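Local coordinates for protein HTH-type dhaKLM operon transcriptional activator DhaS (Lactococcus lactis, PDB 2IU5) that activates transcription of the dhaKLM operon in complex with DhaQ upon activation by dihydroxyacetone, binding as a homodimer to an inverted repeat at the promoter, at residues Y31-I39 with F50-L61. The protein carries 1 engineered substitution. Sequence-based numbering, arbitrary orientation.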
loop_
_atom_site.group_PDB
_atom_site.type_symbol
_atom_site.label_atom_id
_atom_site.label_comp_id
_atom_site.label_asym_id
_atom_site.label_seq_id
_atom_site.Cartn_x
_atom_site.Cartn_y
_atom_site.Cartn_z
ATOM N N TYR A 31 -25.882 3.458 -2.817
ATOM C CA TYR A 31 -25.587 4.863 -2.862
ATOM C C TYR A 31 -26.490 5.662 -3.810
ATOM O O TYR A 31 -27.052 6.686 -3.427
ATOM C CB TYR A 31 -24.127 5.066 -3.257
ATOM C CG TYR A 31 -23.834 6.461 -3.746
ATOM C CD1 TYR A 31 -23.740 7.531 -2.859
ATOM C CD2 TYR A 31 -23.649 6.710 -5.100
ATOM C CE1 TYR A 31 -23.467 8.820 -3.310
ATOM C CE2 TYR A 31 -23.381 7.990 -5.558
ATOM C CZ TYR A 31 -23.291 9.032 -4.668
ATOM O OH TYR A 31 -23.023 10.309 -5.120
ATOM N N HIS A 32 -26.618 5.201 -5.047
ATOM C CA HIS A 32 -27.316 6.016 -6.031
ATOM C C HIS A 32 -28.822 6.007 -5.825
ATOM O O HIS A 32 -29.523 6.808 -6.429
ATOM C CB HIS A 32 -27.023 5.544 -7.456
ATOM C CG HIS A 32 -27.381 4.106 -7.694
ATOM N ND1 HIS A 32 -26.645 3.052 -7.192
ATOM C CD2 HIS A 32 -28.411 3.560 -8.382
ATOM C CE1 HIS A 32 -27.211 1.915 -7.569
ATOM N NE2 HIS A 32 -28.284 2.194 -8.289
ATOM N N GLN A 33 -29.318 5.106 -4.975
ATOM C CA GLN A 33 -30.749 5.036 -4.678
ATOM C C GLN A 33 -31.122 5.820 -3.427
ATOM O O GLN A 33 -32.267 5.745 -2.949
ATOM C CB GLN A 33 -31.215 3.571 -4.598
ATOM C CG GLN A 33 -31.131 2.883 -5.977
ATOM C CD GLN A 33 -31.347 1.383 -6.011
ATOM O OE1 GLN A 33 -30.789 0.633 -5.200
ATOM N NE2 GLN A 33 -32.162 0.927 -6.964
ATOM N N ILE A 34 -30.164 6.572 -2.885
ATOM C CA ILE A 34 -30.428 7.496 -1.797
ATOM C C ILE A 34 -30.570 8.924 -2.313
ATOM O O ILE A 34 -29.584 9.528 -2.725
ATOM C CB ILE A 34 -29.284 7.441 -0.744
ATOM C CG1 ILE A 34 -29.191 6.044 -0.140
ATOM C CG2 ILE A 34 -29.523 8.470 0.354
ATOM C CD1 ILE A 34 -27.815 5.827 0.453
ATOM N N SER A 35 -31.782 9.467 -2.299
ATOM C CA SER A 35 -31.962 10.834 -2.805
ATOM C C SER A 35 -31.786 11.846 -1.688
ATOM O O SER A 35 -31.797 11.495 -0.512
ATOM C CB SER A 35 -33.383 10.992 -3.347
ATOM O OG SER A 35 -34.298 10.771 -2.284
ATOM N N VAL A 36 -31.623 13.123 -2.040
ATOM C CA VAL A 36 -31.654 14.175 -1.034
ATOM C C VAL A 36 -32.952 14.143 -0.227
ATOM O O VAL A 36 -32.956 14.324 0.990
ATOM C CB VAL A 36 -31.429 15.548 -1.656
ATOM C CG1 VAL A 36 -31.725 16.650 -0.643
ATOM C CG2 VAL A 36 -29.985 15.656 -2.134
ATOM N N SER A 37 -34.071 13.910 -0.906
ATOM C CA SER A 37 -35.327 13.749 -0.181
ATOM C C SER A 37 -35.209 12.663 0.896
ATOM O O SER A 37 -35.650 12.880 2.025
ATOM C CB SER A 37 -36.434 13.425 -1.170
ATOM O OG SER A 37 -36.549 14.490 -2.103
ATOM N N ASP A 38 -34.622 11.507 0.554
ATOM C CA ASP A 38 -34.482 10.407 1.518
ATOM C C ASP A 38 -33.622 10.846 2.706
ATOM O O ASP A 38 -33.969 10.594 3.869
ATOM C CB ASP A 38 -33.819 9.169 0.891
ATOM C CG ASP A 38 -34.658 8.497 -0.166
ATOM O OD1 ASP A 38 -35.910 8.592 -0.088
ATOM O OD2 ASP A 38 -34.065 7.859 -1.083
ATOM N N ILE A 39 -32.505 11.504 2.411
ATOM C CA ILE A 39 -31.583 11.947 3.466
ATOM C C ILE A 39 -32.297 12.848 4.452
ATOM O O ILE A 39 -32.172 12.692 5.670
ATOM C CB ILE A 39 -30.372 12.667 2.862
ATOM C CG1 ILE A 39 -29.524 11.641 2.114
ATOM C CG2 ILE A 39 -29.492 13.300 3.958
ATOM C CD1 ILE A 39 -28.492 12.300 1.163
ATOM N N PHE A 50 -31.168 21.324 3.190
ATOM C CA PHE A 50 -29.967 20.624 2.704
ATOM C C PHE A 50 -29.135 21.582 1.883
ATOM O O PHE A 50 -27.905 21.572 1.962
ATOM C CB PHE A 50 -30.409 19.442 1.843
ATOM C CG PHE A 50 -29.290 18.619 1.232
ATOM C CD1 PHE A 50 -28.792 17.505 1.901
ATOM C CD2 PHE A 50 -28.759 18.953 -0.013
ATOM C CE1 PHE A 50 -27.773 16.731 1.350
ATOM C CE2 PHE A 50 -27.739 18.179 -0.567
ATOM C CZ PHE A 50 -27.252 17.086 0.101
ATOM N N TYR A 51 -29.796 22.424 1.097
ATOM C CA TYR A 51 -29.104 23.289 0.131
ATOM C C TYR A 51 -28.457 24.535 0.720
ATOM O O TYR A 51 -27.764 25.311 0.033
ATOM C CB TYR A 51 -30.112 23.617 -0.985
ATOM C CG TYR A 51 -30.460 22.321 -1.664
ATOM C CD1 TYR A 51 -29.581 21.745 -2.580
ATOM C CD2 TYR A 51 -31.653 21.671 -1.389
ATOM C CE1 TYR A 51 -29.896 20.539 -3.205
ATOM C CE2 TYR A 51 -31.972 20.467 -2.011
ATOM C CZ TYR A 51 -31.087 19.918 -2.916
ATOM O OH TYR A 51 -31.388 18.727 -3.543
ATOM N N ASN A 52 -28.671 24.745 2.013
ATOM C CA ASN A 52 -27.889 25.759 2.701
ATOM C C ASN A 52 -26.468 25.250 2.868
ATOM O O ASN A 52 -25.580 26.038 3.183
ATOM C CB ASN A 52 -28.501 26.051 4.062
ATOM C CG ASN A 52 -29.709 26.966 3.966
ATOM O OD1 ASN A 52 -30.684 26.798 4.690
ATOM N ND2 ASN A 52 -29.643 27.937 3.068
ATOM N N TYR A 53 -26.256 23.951 2.656
ATOM C CA TYR A 53 -24.990 23.315 3.020
ATOM C C TYR A 53 -24.327 22.507 1.905
ATOM O O TYR A 53 -23.105 22.515 1.789
ATOM C CB TYR A 53 -25.171 22.422 4.243
ATOM C CG TYR A 53 -25.767 23.158 5.416
ATOM C CD1 TYR A 53 -25.005 24.061 6.149
ATOM C CD2 TYR A 53 -27.091 22.955 5.787
ATOM C CE1 TYR A 53 -25.559 24.741 7.231
ATOM C CE2 TYR A 53 -27.652 23.630 6.865
ATOM C CZ TYR A 53 -26.886 24.509 7.572
ATOM O OH TYR A 53 -27.460 25.172 8.641
ATOM N N PHE A 54 -25.114 21.814 1.088
ATOM C CA PHE A 54 -24.556 20.918 0.077
ATOM C C PHE A 54 -25.364 21.005 -1.191
ATOM O O PHE A 54 -26.569 21.195 -1.118
ATOM C CB PHE A 54 -24.608 19.476 0.551
ATOM C CG PHE A 54 -23.950 19.266 1.883
ATOM C CD1 PHE A 54 -22.568 19.319 1.990
ATOM C CD2 PHE A 54 -24.715 19.020 3.010
ATOM C CE1 PHE A 54 -21.957 19.127 3.224
ATOM C CE2 PHE A 54 -24.102 18.826 4.244
ATOM C CZ PHE A 54 -22.721 18.883 4.336
ATOM N N GLN A 55 -24.701 20.860 -2.339
ATOM C CA GLN A 55 -25.391 20.924 -3.621
ATOM C C GLN A 55 -26.024 19.577 -3.987
ATOM O O GLN A 55 -27.020 19.516 -4.712
ATOM C CB GLN A 55 -24.415 21.345 -4.722
ATOM C CG GLN A 55 -25.085 21.600 -6.053
ATOM C CD GLN A 55 -24.106 22.098 -7.091
ATOM O OE1 GLN A 55 -23.332 23.039 -6.856
ATOM N NE2 GLN A 55 -24.130 21.469 -8.258
ATOM N N ASN A 56 -25.426 18.502 -3.481
ATOM C CA ASN A 56 -25.803 17.161 -3.863
ATOM C C ASN A 56 -25.076 16.150 -2.988
ATOM O O ASN A 56 -24.298 16.526 -2.103
ATOM C CB ASN A 56 -25.530 16.924 -5.345
ATOM C CG ASN A 56 -24.060 17.146 -5.711
ATOM O OD1 ASN A 56 -23.194 16.629 -5.019
ATOM N ND2 ASN A 56 -23.787 17.886 -6.772
ATOM N N GLN A 57 -25.339 14.879 -3.243
ATOM C CA GLN A 57 -24.798 13.804 -2.426
ATOM C C GLN A 57 -23.287 13.676 -2.554
ATOM O O GLN A 57 -22.656 13.244 -1.596
ATOM C CB GLN A 57 -25.486 12.487 -2.756
ATOM C CG GLN A 57 -26.987 12.517 -2.518
ATOM C CD GLN A 57 -27.770 12.825 -3.787
ATOM O OE1 GLN A 57 -27.500 13.816 -4.485
ATOM N NE2 GLN A 57 -28.747 11.977 -4.109
ATOM N N GLU A 58 -22.721 14.051 -3.703
ATOM C CA GLU A 58 -21.258 13.992 -3.889
ATOM C C GLU A 58 -20.605 14.998 -2.971
ATOM O O GLU A 58 -19.592 14.701 -2.326
ATOM C CB GLU A 58 -20.876 14.289 -5.330
ATOM C CG GLU A 58 -21.099 13.101 -6.233
ATOM C CD GLU A 58 -20.772 13.393 -7.678
ATOM O OE1 GLU A 58 -20.147 14.433 -7.984
ATOM O OE2 GLU A 58 -21.150 12.563 -8.537
ATOM N N GLU A 59 -21.179 16.191 -2.905
ATOM C CA GLU A 59 -20.619 17.177 -1.970
ATOM C C GLU A 59 -20.743 16.717 -0.519
ATOM O O GLU A 59 -19.852 16.991 0.290
ATOM C CB GLU A 59 -21.327 18.524 -2.109
ATOM C CG GLU A 59 -21.013 19.272 -3.399
ATOM C CD GLU A 59 -21.245 20.789 -3.301
ATOM O OE1 GLU A 59 -21.859 21.301 -2.320
ATOM O OE2 GLU A 59 -20.803 21.488 -4.242
ATOM N N LEU A 60 -21.829 16.035 -0.168
ATOM C CA LEU A 60 -22.023 15.546 1.180
ATOM C C LEU A 60 -20.962 14.477 1.458
ATOM O O LEU A 60 -20.363 14.494 2.537
ATOM C CB LEU A 60 -23.443 14.969 1.360
ATOM C CG LEU A 60 -23.664 14.385 2.740
ATOM C CD1 LEU A 60 -23.378 15.427 3.855
ATOM C CD2 LEU A 60 -25.099 13.894 2.837
ATOM N N LEU A 61 -20.724 13.575 0.505
ATOM C CA LEU A 61 -19.685 12.542 0.689
ATOM C C LEU A 61 -18.334 13.185 0.941
ATOM O O LEU A 61 -17.624 12.792 1.875
ATOM C CB LEU A 61 -19.585 11.631 -0.547
ATOM C CG LEU A 61 -20.605 10.507 -0.707
ATOM C CD1 LEU A 61 -20.272 9.825 -2.015
ATOM C CD2 LEU A 61 -20.439 9.527 0.476
#
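Val-36 lays its CG1 methyl over one face of the Phe-50 ring, a CH-pi contact 3.9 Å from CG1 to the ring centroid. With CG1 anti to the backbone N (chi1 169°), both branches face Phe-50, and CG2 lies over CE2 on the same face. Tyr-51 points back against Val-36, and its OH meets both branches, 3.6 Å from Val-36 CG1. A compact, forked valine suits this place, since one residue can lie on the phenylalanine and still touch the tyrosine. These residues belong to the predicted helix-turn-helix of a TetR-type DNA-binding domain: Val-36 and Ile-39 start its first helix, 36-43, Phe-50 and Tyr-51 lie near the end of the motif, and helix 57-73 packs behind. Ser-35 and Asp-38 form a capping box at the start of helix 36-43, the serine OG accepting from Asp-38 N and the aspartate OD2 from Ser-35 N. Gln-57 ties the segments together at Ile-34, the residue just before this cap: NE2 donates to Ile-34 O at 2.9 Å, nearly straight at 167°, in the carbonyl plane and on a lone pair. A bend at chi2 (96°) turns the amide there, while CG lies 4.0 Å from Ile-39 CD1. Glutamine thus serves a polar and an apolar neighbour at once. Ile-39 and Leu-60 meet tip to tip, CD1 to CD2 at 4.1 Å, and Ile-39 also touches Phe-22 of helix 13-28. Farther along, tyrosine suits position 31 because the Tyr-31 ring packs on a leucine, CE1 3.6 Å from Leu-61 CD1, while its hydroxyl sits at the more exposed end, by the CG methylene of Glu-58.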